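PDB 3U24: putative Lipoprotein from Shewanella oneidensis, which is of unknown function but binds zinc and calcium ions and belongs to the DUF885 family, whose clan is that of zinc metallopeptidases. Local coordinates for residues T91-L96 with L427-F432; I97-S102 with F250-Q255. All blocks are in the same frame, centred on the assembly; numbering follows the deposited sequence. Where two conformers were deposited one is given.

Contact 1 (T91-L96 with L427-F432); sequences TIDYHL and LVKSLF. With ZN (zinc ion), chain C.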
ATOM      1  N   THR A  91     -19.126  -0.949 -15.339  1.00 24.21           N
ATOM      2  CA  THR A  91     -18.087  -1.580 -16.144  1.00 24.47           C
ATOM      3  C   THR A  91     -16.774  -1.621 -15.359  1.00 22.90           C
ATOM      4  O   THR A  91     -16.031  -2.588 -15.413  1.00 21.74           O
ATOM      5  CB  THR A  91     -17.954  -0.959 -17.566  1.00 25.79           C
ATOM      6  OG1 THR A  91     -17.126  -1.828 -18.356  1.00 27.17           O
ATOM      7  CG2 THR A  91     -17.325   0.387 -17.551  1.00 25.60           C
ATOM      8  N   ILE A  92     -16.528  -0.598 -14.566  1.00 23.09           N
ATOM      9  CA  ILE A  92     -15.380  -0.625 -13.623  1.00 22.67           C
ATOM     10  C   ILE A  92     -15.507  -1.779 -12.629  1.00 22.25           C
ATOM     11  O   ILE A  92     -14.585  -2.594 -12.508  1.00 21.44           O
ATOM     12  CB  ILE A  92     -15.179   0.719 -12.916  1.00 22.40           C
ATOM     13  CG1 ILE A  92     -14.715   1.764 -13.962  1.00 22.72           C
ATOM     14  CG2 ILE A  92     -14.163   0.566 -11.777  1.00 21.63           C
ATOM     15  CD1 ILE A  92     -14.950   3.201 -13.539  1.00 23.22           C
ATOM     16  N   ASP A  93     -16.664  -1.899 -11.987  1.00 22.38           N
ATOM     17  CA  ASP A  93     -16.910  -3.029 -11.096  1.00 22.60           C
ATOM     18  C   ASP A  93     -16.764  -4.394 -11.803  1.00 22.15           C
ATOM     19  O   ASP A  93     -16.185  -5.338 -11.232  1.00 20.68           O
ATOM     20  CB  ASP A  93     -18.277  -2.911 -10.416  1.00 23.99           C
ATOM     21  CG  ASP A  93     -18.354  -1.706  -9.454  1.00 25.56           C
ATOM     22  OD1 ASP A  93     -17.311  -1.052  -9.251  1.00 27.12           O
ATOM     23  OD2 ASP A  93     -19.443  -1.408  -8.922  1.00 26.81           O
ATOM     24  N   TYR A  94     -17.272  -4.487 -13.031  1.00 21.90           N
ATOM     25  CA  TYR A  94     -17.193  -5.714 -13.795  1.00 22.19           C
ATOM     26  C   TYR A  94     -15.720  -6.113 -13.914  1.00 21.86           C
ATOM     27  O   TYR A  94     -15.358  -7.241 -13.593  1.00 20.34           O
ATOM     28  CB  TYR A  94     -17.819  -5.543 -15.199  1.00 23.37           C
ATOM     29  CG  TYR A  94     -17.780  -6.776 -16.066  1.00 23.98           C
ATOM     30  CD1 TYR A  94     -16.602  -7.220 -16.626  1.00 24.31           C
ATOM     31  CD2 TYR A  94     -18.940  -7.493 -16.344  1.00 25.21           C
ATOM     32  CE1 TYR A  94     -16.570  -8.356 -17.415  1.00 25.10           C
ATOM     33  CE2 TYR A  94     -18.912  -8.605 -17.160  1.00 25.51           C
ATOM     34  CZ  TYR A  94     -17.715  -9.037 -17.676  1.00 25.54           C
ATOM     35  OH  TYR A  94     -17.669 -10.157 -18.479  1.00 26.83           O
ATOM     36  N   HIS A  95     -14.885  -5.174 -14.360  1.00 21.49           N
ATOM     37  CA  HIS A  95     -13.491  -5.473 -14.581  1.00 21.66           C
ATOM     38  C   HIS A  95     -12.702  -5.756 -13.307  1.00 21.34           C
ATOM     39  O   HIS A  95     -11.851  -6.660 -13.273  1.00 21.72           O
ATOM     40  CB  HIS A  95     -12.846  -4.395 -15.446  1.00 22.08           C
ATOM     41  CG  HIS A  95     -13.279  -4.463 -16.859  1.00 23.40           C
ATOM     42  ND1 HIS A  95     -14.461  -3.911 -17.301  1.00 24.93           N
ATOM     43  CD2 HIS A  95     -12.716  -5.104 -17.941  1.00 24.00           C
ATOM     44  CE1 HIS A  95     -14.594  -4.156 -18.612  1.00 25.44           C
ATOM     45  NE2 HIS A  95     -13.515  -4.866 -19.011  1.00 25.48           N
ATOM     46  N   LEU A  96     -12.971  -5.007 -12.254  1.00 20.84           N
ATOM     47  CA  LEU A  96     -12.349  -5.258 -10.983  1.00 20.42           C
ATOM     48  C   LEU A  96     -12.718  -6.655 -10.474  1.00 20.50           C
ATOM     49  O   LEU A  96     -11.846  -7.368 -10.010  1.00 20.30           O
ATOM     50  CB  LEU A  96     -12.755  -4.199  -9.982  1.00 20.43           C
ATOM     51  CG  LEU A  96     -12.192  -2.787 -10.187  1.00 20.83           C
ATOM     52  CD1 LEU A  96     -12.789  -1.903  -9.061  1.00 19.59           C
ATOM     53  CD2 LEU A  96     -10.648  -2.729 -10.225  1.00 19.93           C
ATOM     54  N   LEU A 427     -19.333  -0.288  -3.594  1.00 28.47           N
ATOM     55  CA  LEU A 427     -18.754  -1.237  -2.656  1.00 28.55           C
ATOM     56  C   LEU A 427     -17.555  -1.943  -3.280  1.00 26.55           C
ATOM     57  O   LEU A 427     -16.508  -1.993  -2.690  1.00 26.86           O
ATOM     58  CB  LEU A 427     -19.827  -2.230  -2.176  1.00 30.79           C
ATOM     59  CG  LEU A 427     -19.550  -3.040  -0.886  1.00 32.67           C
ATOM     60  CD1 LEU A 427     -18.999  -2.192   0.262  1.00 31.82           C
ATOM     61  CD2 LEU A 427     -20.826  -3.761  -0.433  1.00 32.65           C
ATOM     62  N   VAL A 428     -17.682  -2.427  -4.515  1.00 25.94           N
ATOM     63  CA  VAL A 428     -16.570  -3.072  -5.211  1.00 24.38           C
ATOM     64  C   VAL A 428     -15.296  -2.214  -5.326  1.00 24.36           C
ATOM     65  O   VAL A 428     -14.212  -2.703  -5.061  1.00 24.10           O
ATOM     66  CB  VAL A 428     -17.017  -3.613  -6.580  1.00 23.72           C
ATOM     67  CG1 VAL A 428     -15.832  -4.133  -7.389  1.00 22.03           C
ATOM     68  CG2 VAL A 428     -18.050  -4.717  -6.358  1.00 23.29           C
ATOM     69  N   LYS A 429     -15.426  -0.948  -5.710  0.50 24.31           N
ATOM     70  CA  LYS A 429     -14.270  -0.063  -5.787  0.50 24.09           C
ATOM     71  C   LYS A 429     -13.692   0.209  -4.428  0.50 24.50           C
ATOM     72  O   LYS A 429     -12.483   0.333  -4.304  0.50 25.33           O
ATOM     73  CB  LYS A 429     -14.599   1.284  -6.429  0.50 23.75           C
ATOM     74  CG  LYS A 429     -15.032   1.207  -7.875  0.50 23.26           C
ATOM     75  CD  LYS A 429     -14.964   2.579  -8.548  0.50 22.70           C
ATOM     76  CE  LYS A 429     -15.960   3.562  -7.964  0.50 22.14           C
ATOM     77  NZ  LYS A 429     -16.412   4.476  -9.037  0.50 22.04           N
ATOM     78  N   SER A 430     -14.536   0.333  -3.410  1.00 24.80           N
ATOM     79  CA  SER A 430     -14.039   0.593  -2.067  1.00 25.52           C
ATOM     80  C   SER A 430     -13.225  -0.600  -1.567  1.00 25.65           C
ATOM     81  O   SER A 430     -12.181  -0.413  -1.024  1.00 26.07           O
ATOM     82  CB  SER A 430     -15.181   0.921  -1.102  1.00 27.03           C
ATOM     83  OG  SER A 430     -15.776   2.150  -1.465  1.00 27.98           O
ATOM     84  N   LEU A 431     -13.671  -1.823  -1.844  1.00 25.98           N
ATOM     85  CA  LEU A 431     -12.957  -3.019  -1.416  1.00 25.52           C
ATOM     86  C   LEU A 431     -11.771  -3.382  -2.287  1.00 26.30           C
ATOM     87  O   LEU A 431     -10.757  -3.851  -1.784  1.00 26.76           O
ATOM     88  CB  LEU A 431     -13.918  -4.202  -1.375  1.00 25.24           C
ATOM     89  CG  LEU A 431     -15.112  -4.100  -0.426  1.00 26.28           C
ATOM     90  CD1 LEU A 431     -16.113  -5.248  -0.655  1.00 26.72           C
ATOM     91  CD2 LEU A 431     -14.649  -4.072   1.018  1.00 26.00           C
ATOM     92  N   PHE A 432     -11.877  -3.209  -3.598  1.00 26.54           N
ATOM     93  CA  PHE A 432     -10.883  -3.795  -4.495  1.00 27.47           C
ATOM     94  C   PHE A 432     -10.320  -2.826  -5.468  1.00 28.39           C
ATOM     95  O   PHE A 432      -9.931  -3.221  -6.555  1.00 29.29           O
ATOM     96  CB  PHE A 432     -11.475  -4.945  -5.295  1.00 28.06           C
ATOM     97  CG  PHE A 432     -12.152  -5.942  -4.454  1.00 28.73           C
ATOM     98  CD1 PHE A 432     -11.446  -6.629  -3.507  1.00 31.50           C
ATOM     99  CD2 PHE A 432     -13.479  -6.178  -4.590  1.00 31.11           C
ATOM    100  CE1 PHE A 432     -12.072  -7.542  -2.693  1.00 32.40           C
ATOM    101  CE2 PHE A 432     -14.124  -7.097  -3.791  1.00 31.69           C
ATOM    102  CZ  PHE A 432     -13.426  -7.758  -2.816  1.00 30.92           C
TER
HETATM  103 ZN    ZN C 592     -13.287  -5.602 -20.840  1.00 33.31          ZN
HETATM  104  O   HOH W   1     -20.356  -2.477  -5.920  1.00 35.43           O
HETATM  105  O   HOH W   2     -14.728  -4.375 -22.527  1.00 32.39           O
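Helix-on-helix packing in a mainly helical chain brings Ile92, Asp93 and Leu96 of helix 88-111 against Val428, Lys429 and Phe432 of the short helix 427-432. The two segment axes pass 9.4 Å apart at 43°, and the backbones are nearest at Asp93 and Val428, whose CA atoms lie 5.9 Å apart. No direct hydrogen bond crosses the interface. Asp93 is instead laid over an aliphatic surface: its CG is 3.7 Å from Val428 CB, and its OD1 is 3.5 Å from Lys429 CG. With CG anti to its carbonyl carbon (chi1 -66°), the carboxylate is carried along the start of helix 427-432, where OD1 is hydrogen-bonded to Ser426 OG and OD2 takes a weak bond from a water that in turn accepts from Val428 N. An alanine in place of Asp93 would probably leave Ser426 OG and this water without their carboxylate partner and uncover the flank of Val428. Lys429 touches with its methylenes: CD lies 3.9 Å from Ile92 CG2, and CG lies 4.0 Å from Leu96 CD1. Bends at its third and fourth torsions take NZ to the carbonyl oxygens of Ser424 and Tyr558; it is 5.6 Å from Asp93 OD1, too far for a direct salt bridge. Leu96 CB also packs on Val428 CG1, and Leu96 closes the other end, CD2 lying 3.8 Å from Phe432 O, while the Phe432 ring turns toward helix 25-39. Away from helix 427-432, His95 binds a zinc ion through NE2, and its ND1 donates to Thr91 O, one turn back, with that oxygen 1° from the ring plane. The arrangement is that of a long helix packed obliquely on a short one, mostly aliphatic, with a carboxylate at the short helix's first turn.

Contact 2 (I97-S102 with F250-Q255); sequences IDNLLS and FAFDIQ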
ATOM      1  N   ILE A  97     -13.981  -7.060 -10.592  1.00 20.30           N
ATOM      2  CA  ILE A  97     -14.372  -8.392 -10.217  1.00 20.57           C
ATOM      3  C   ILE A  97     -13.688  -9.470 -11.079  1.00 21.22           C
ATOM      4  O   ILE A  97     -13.128 -10.450 -10.549  1.00 20.49           O
ATOM      5  CB  ILE A  97     -15.917  -8.560 -10.230  1.00 21.12           C
ATOM      6  CG1 ILE A  97     -16.546  -7.765  -9.068  1.00 21.29           C
ATOM      7  CG2 ILE A  97     -16.302 -10.015 -10.133  1.00 20.42           C
ATOM      8  CD1 ILE A  97     -18.063  -7.590  -9.190  1.00 21.59           C
ATOM      9  N   ASP A  98     -13.713  -9.303 -12.399  1.00 22.07           N
ATOM     10  CA  ASP A  98     -13.096 -10.274 -13.295  1.00 23.14           C
ATOM     11  C   ASP A  98     -11.601 -10.503 -12.962  1.00 22.68           C
ATOM     12  O   ASP A  98     -11.138 -11.641 -12.817  1.00 22.38           O
ATOM     13  CB  ASP A  98     -13.223  -9.785 -14.713  1.00 25.54           C
ATOM     14  CG  ASP A  98     -13.052 -10.878 -15.736  1.00 28.28           C
ATOM     15  OD1 ASP A  98     -13.365 -12.047 -15.470  1.00 32.97           O
ATOM     16  OD2 ASP A  98     -12.634 -10.557 -16.843  1.00 32.90           O
ATOM     17  N   ASN A  99     -10.870  -9.407 -12.846  1.00 21.05           N
ATOM     18  CA  ASN A  99      -9.485  -9.434 -12.488  1.00 21.23           C
ATOM     19  C   ASN A  99      -9.224 -10.049 -11.092  1.00 20.96           C
ATOM     20  O   ASN A  99      -8.300 -10.825 -10.933  1.00 20.46           O
ATOM     21  CB  ASN A  99      -8.893  -8.009 -12.517  1.00 20.98           C
ATOM     22  CG  ASN A  99      -7.389  -8.023 -12.324  1.00 21.08           C
ATOM     23  OD1 ASN A  99      -6.673  -8.536 -13.166  1.00 21.27           O
ATOM     24  ND2 ASN A  99      -6.919  -7.517 -11.201  1.00 20.00           N
ATOM     25  N   LEU A 100     -10.011  -9.675 -10.087  1.00 20.60           N
ATOM     26  CA  LEU A 100      -9.870 -10.286  -8.780  1.00 20.50           C
ATOM     27  C   LEU A 100     -10.055 -11.813  -8.884  1.00 21.14           C
ATOM     28  O   LEU A 100      -9.256 -12.594  -8.335  1.00 21.15           O
ATOM     29  CB  LEU A 100     -10.888  -9.705  -7.800  1.00 20.47           C
ATOM     30  CG  LEU A 100     -10.942 -10.336  -6.409  1.00 20.49           C
ATOM     31  CD1 LEU A 100      -9.687  -9.929  -5.647  1.00 19.39           C
ATOM     32  CD2 LEU A 100     -12.233  -9.898  -5.729  1.00 20.50           C
ATOM     33  N   LEU A 101     -11.094 -12.238  -9.596  1.00 21.53           N
ATOM     34  CA  LEU A 101     -11.334 -13.661  -9.781  1.00 22.08           C
ATOM     35  C   LEU A 101     -10.141 -14.358 -10.478  1.00 22.21           C
ATOM     36  O   LEU A 101      -9.657 -15.402 -10.013  1.00 22.06           O
ATOM     37  CB  LEU A 101     -12.687 -13.934 -10.494  1.00 22.76           C
ATOM     38  CG  LEU A 101     -13.982 -13.591  -9.711  1.00 23.14           C
ATOM     39  CD1 LEU A 101     -15.250 -13.739 -10.570  1.00 23.44           C
ATOM     40  CD2 LEU A 101     -14.105 -14.398  -8.420  1.00 23.33           C
ATOM     41  N   SER A 102      -9.654 -13.806 -11.574  1.00 22.34           N
ATOM     42  CA  SER A 102      -8.551 -14.438 -12.277  1.00 22.40           C
ATOM     43  C   SER A 102      -7.330 -14.505 -11.387  1.00 21.78           C
ATOM     44  O   SER A 102      -6.595 -15.469 -11.399  1.00 21.49           O
ATOM     45  CB  SER A 102      -8.209 -13.700 -13.586  1.00 22.61           C
ATOM     46  OG  SER A 102      -9.273 -13.853 -14.501  1.00 22.98           O
ATOM     47  N   PHE A 250       2.321  -8.503 -11.831  1.00 20.54           N
ATOM     48  CA  PHE A 250       2.272  -7.103 -12.199  1.00 20.83           C
ATOM     49  C   PHE A 250       0.979  -6.846 -12.944  1.00 20.65           C
ATOM     50  O   PHE A 250       0.283  -5.921 -12.581  1.00 20.79           O
ATOM     51  CB  PHE A 250       3.506  -6.740 -13.024  1.00 21.09           C
ATOM     52  CG  PHE A 250       3.584  -5.306 -13.457  1.00 21.11           C
ATOM     53  CD1 PHE A 250       4.120  -4.351 -12.635  1.00 20.86           C
ATOM     54  CD2 PHE A 250       3.168  -4.924 -14.737  1.00 21.29           C
ATOM     55  CE1 PHE A 250       4.209  -3.018 -13.054  1.00 21.00           C
ATOM     56  CE2 PHE A 250       3.252  -3.607 -15.155  1.00 21.08           C
ATOM     57  CZ  PHE A 250       3.742  -2.647 -14.303  1.00 21.03           C
ATOM     58  N   ALA A 251       0.594  -7.689 -13.900  1.00 20.72           N
ATOM     59  CA  ALA A 251      -0.691  -7.465 -14.604  1.00 20.79           C
ATOM     60  C   ALA A 251      -1.886  -7.520 -13.642  1.00 21.39           C
ATOM     61  O   ALA A 251      -2.742  -6.648 -13.713  1.00 21.23           O
ATOM     62  CB  ALA A 251      -0.880  -8.426 -15.763  1.00 20.47           C
ATOM     63  N   PHE A 252      -1.926  -8.486 -12.707  1.00 21.22           N
ATOM     64  CA  PHE A 252      -3.073  -8.626 -11.808  1.00 21.88           C
ATOM     65  C   PHE A 252      -3.138  -7.528 -10.735  1.00 22.49           C
ATOM     66  O   PHE A 252      -4.224  -6.990 -10.467  1.00 21.48           O
ATOM     67  CB  PHE A 252      -3.105  -9.994 -11.075  1.00 22.14           C
ATOM     68  CG  PHE A 252      -3.485 -11.156 -11.939  1.00 22.22           C
ATOM     69  CD1 PHE A 252      -4.637 -11.113 -12.728  1.00 22.87           C
ATOM     70  CD2 PHE A 252      -2.726 -12.312 -11.939  1.00 22.46           C
ATOM     71  CE1 PHE A 252      -4.997 -12.179 -13.510  1.00 22.89           C
ATOM     72  CE2 PHE A 252      -3.077 -13.399 -12.724  1.00 22.46           C
ATOM     73  CZ  PHE A 252      -4.213 -13.323 -13.523  1.00 23.07           C
ATOM     74  N   ASP A 253      -1.998  -7.179 -10.143  1.00 23.38           N
ATOM     75  CA  ASP A 253      -1.961  -6.218  -9.046  1.00 24.14           C
ATOM     76  C   ASP A 253      -2.078  -4.778  -9.547  1.00 25.23           C
ATOM     77  O   ASP A 253      -2.809  -3.981  -8.962  1.00 26.27           O
ATOM     78  CB  ASP A 253      -0.637  -6.331  -8.259  1.00 26.36           C
ATOM     79  CG  ASP A 253      -0.519  -7.616  -7.443  1.00 29.38           C
ATOM     80  OD1 ASP A 253      -1.500  -8.397  -7.393  1.00 31.44           O
ATOM     81  OD2 ASP A 253       0.564  -7.828  -6.808  1.00 32.60           O
ATOM     82  N   ILE A 254      -1.321  -4.418 -10.595  1.00 24.21           N
ATOM     83  CA  ILE A 254      -1.214  -3.016 -11.033  1.00 23.65           C
ATOM     84  C   ILE A 254      -2.229  -2.691 -12.135  1.00 25.02           C
ATOM     85  O   ILE A 254      -2.814  -1.628 -12.167  1.00 26.83           O
ATOM     86  CB  ILE A 254       0.196  -2.772 -11.557  1.00 23.29           C
ATOM     87  CG1 ILE A 254       1.242  -3.103 -10.472  1.00 23.08           C
ATOM     88  CG2 ILE A 254       0.395  -1.345 -12.041  1.00 22.61           C
ATOM     89  CD1 ILE A 254       1.170  -2.290  -9.182  1.00 22.38           C
ATOM     90  N   GLN A 255      -2.459  -3.648 -13.019  1.00 24.99           N
ATOM     91  CA  GLN A 255      -3.365  -3.494 -14.127  1.00 26.19           C
ATOM     92  C   GLN A 255      -2.971  -2.321 -14.986  1.00 24.75           C
ATOM     93  O   GLN A 255      -3.806  -1.575 -15.471  1.00 25.88           O
ATOM     94  CB  GLN A 255      -4.829  -3.400 -13.659  1.00 27.56           C
ATOM     95  CG  GLN A 255      -5.351  -4.631 -12.960  1.00 29.19           C
ATOM     96  CD  GLN A 255      -6.838  -4.553 -12.668  1.00 31.60           C
ATOM     97  OE1 GLN A 255      -7.246  -4.277 -11.518  1.00 37.34           O
ATOM     98  NE2 GLN A 255      -7.645  -4.813 -13.664  1.00 29.40           N
TER
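Asn99 lays its carboxamide against that of Gln255, the two amide planes 14° apart and stacked, with Asn99 CG 3.5 Å from Gln255 CD. The side chains arrive from opposite directions and overlap at their amides, and the 3.3 Å between Asn99 ND2 and Gln255 OE1 has too poor an angle for a hydrogen bond. The ND2 group instead donates to Phe252 O at 2.8 Å, with an N-H...O angle of 160°. That bond lies in the carbonyl plane on a lone pair and close to the amide's own plane, which fixes the rotation of the carboxamide. Having CG anti to the backbone N extends Asn99 across to the other helix.

The acceptor belongs to the last turn of helix 243-254, where carbonyls begin to lack the usual main-chain donors; Gln255 follows at once with positive phi, and helix 88-111 thus supplies a side-chain donor to a helix C-terminus. The segments cross at 136° between their N-to-C directions, their axes 9.8 Å apart. The Phe252 ring presents CD1 edge-on to Asn99 OD1 at 3.3 Å, while its CE1 comes 3.6 Å from Ser102 CB. Trp106, one turn beyond Ser102 on helix 88-111, also meets this ring, obliquely.

Helix 88-111 serves both contacts with successive turns, meeting helix 427-432 in contact 1 and the end of helix 243-254 in contact 2; their centres are 11 Å apart. Contact 1 is buried, five of its six touching residues being so, and its interface is mostly aliphatic around one carboxylate, with polar ends paired beyond the two segments. Contact 2 is a surface contact by exposure, one of its five touching residues being buried, and it relies on a direct hydrogen bond and an amide stack. The two join physically: Phe432 CZ packs on Leu100 CD2 at 3.8 Å, and Leu96 CD2 lies 4.0 Å from Gln255 OE1. In sequence, contact 2 is nested within the loop closed by contact 1.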